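Local structure of regulator of chromosome condensation (3OF7) at residues C161-F164 against E168-A171. The protein acts as a guanine nucleotide exchange factor that promotes replacement of GDP by GTP on the GTPases GSP1 and GSP2, and binds chromatin. Sequence-based numbering, arbitrary orientation.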
loop_
_atom_site.group_PDB
_atom_site.type_symbol
_atom_site.label_atom_id
_atom_site.label_comp_id
_atom_site.label_asym_id
_atom_site.label_seq_id
_atom_site.Cartn_x
_atom_site.Cartn_y
_atom_site.Cartn_z
ATOM N N CYS A 161 0.438 -11.313 -4.638
ATOM C CA CYS A 161 1.235 -12.175 -3.780
ATOM C C CYS A 161 0.471 -12.542 -2.517
ATOM O O CYS A 161 -0.219 -11.704 -1.940
ATOM C CB CYS A 161 2.560 -11.501 -3.424
ATOM S SG CYS A 161 3.740 -12.597 -2.592
ATOM N N ALA A 162 0.581 -13.806 -2.113
ATOM C CA ALA A 162 0.016 -14.262 -0.848
ATOM C C ALA A 162 1.100 -14.948 -0.042
ATOM O O ALA A 162 1.773 -15.871 -0.540
ATOM C CB ALA A 162 -1.161 -15.218 -1.086
ATOM N N LEU A 163 1.272 -14.485 1.191
ATOM C CA LEU A 163 2.217 -15.069 2.128
ATOM C C LEU A 163 1.491 -16.012 3.082
ATOM O O LEU A 163 0.518 -15.614 3.730
ATOM C CB LEU A 163 2.917 -13.966 2.924
ATOM C CG LEU A 163 3.840 -14.404 4.066
ATOM C CD1 LEU A 163 5.015 -15.245 3.541
ATOM C CD2 LEU A 163 4.332 -13.201 4.864
ATOM N N PHE A 164 1.970 -17.255 3.172
ATOM C CA PHE A 164 1.297 -18.271 3.982
ATOM C C PHE A 164 1.964 -18.462 5.340
ATOM O O PHE A 164 3.127 -18.111 5.526
ATOM C CB PHE A 164 1.191 -19.600 3.226
ATOM C CG PHE A 164 0.117 -19.617 2.178
ATOM C CD1 PHE A 164 0.357 -19.107 0.899
ATOM C CD2 PHE A 164 -1.137 -20.141 2.461
ATOM C CE1 PHE A 164 -0.630 -19.125 -0.073
ATOM C CE2 PHE A 164 -2.143 -20.164 1.489
ATOM C CZ PHE A 164 -1.889 -19.658 0.220
ATOM N N GLU A 168 5.608 -19.991 2.909
ATOM C CA GLU A 168 5.526 -20.114 1.451
ATOM C C GLU A 168 4.875 -18.891 0.814
ATOM O O GLU A 168 3.990 -18.267 1.408
ATOM C CB GLU A 168 4.750 -21.363 1.058
ATOM C CG GLU A 168 5.451 -22.673 1.448
ATOM C CD GLU A 168 4.875 -23.894 0.757
ATOM O OE1 GLU A 168 3.745 -23.827 0.233
ATOM O OE2 GLU A 168 5.564 -24.938 0.737
ATOM N N VAL A 169 5.315 -18.579 -0.404
ATOM C CA VAL A 169 4.827 -17.422 -1.146
ATOM C C VAL A 169 4.206 -17.877 -2.466
ATOM O O VAL A 169 4.853 -18.562 -3.257
ATOM C CB VAL A 169 5.980 -16.407 -1.410
ATOM C CG1 VAL A 169 5.527 -15.288 -2.344
ATOM C CG2 VAL A 169 6.487 -15.824 -0.102
ATOM N N TYR A 170 2.947 -17.508 -2.690
ATOM C CA TYR A 170 2.305 -17.705 -3.989
ATOM C C TYR A 170 2.188 -16.362 -4.697
ATOM O O TYR A 170 1.866 -15.352 -4.074
ATOM C CB TYR A 170 0.933 -18.391 -3.857
ATOM C CG TYR A 170 1.046 -19.902 -3.787
ATOM C CD1 TYR A 170 1.672 -20.522 -2.704
ATOM C CD2 TYR A 170 0.557 -20.708 -4.819
ATOM C CE1 TYR A 170 1.805 -21.902 -2.641
ATOM C CE2 TYR A 170 0.679 -22.094 -4.763
ATOM C CZ TYR A 170 1.305 -22.681 -3.671
ATOM O OH TYR A 170 1.430 -24.051 -3.613
ATOM N N ALA A 171 2.481 -16.359 -5.989
ATOM C CA ALA A 171 2.507 -15.128 -6.772
ATOM C C ALA A 171 1.865 -15.350 -8.130
ATOM O O ALA A 171 1.820 -16.485 -8.626
ATOM C CB ALA A 171 3.929 -14.617 -6.916
#
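The Phe-164 ring meets the Tyr-170 ring across an antiparallel hairpin. Followed outward, CB of Phe-164 lies 3.6 Å from Glu-168 O, which approaches the ring at its edge, near the ring plane. CG and CD1 run on past this oxygen, CD1 lying between it and Tyr-170 CD1. CE1 makes the closest contact between the two rings, 3.8 Å from Tyr-170 CD1. The ring planes are inclined at 69°, an oblique pairing. In Phe-164 CG stands anti to the carbonyl carbon (chi1 -77°), which places the ring beside the backbone N. With alanine at Phe-164 the Tyr-170 ring is likely to lose the ring lying obliquely against it, and Glu-168 O the ring edge beside it.

Three backbone bonds fix the register: Ala-162 and Tyr-170 exchange two, and Phe-164 N reaches Glu-168 O at 2.9 Å, with an N-H...O angle of 162°. On the other face, Leu-163 CD1 meets Val-169 CG2 at 4.0 Å.

The hairpin belongs to one blade of the RCC1-type beta-propeller: Phe-164 and Tyr-170 touch Pro-143 of helix 142-145, Tyr-170 also Pro-142, while Leu-163 packs on strand 206-211, Cys-161 and Val-169 on both 206-211 and 215-220 of the next sheet.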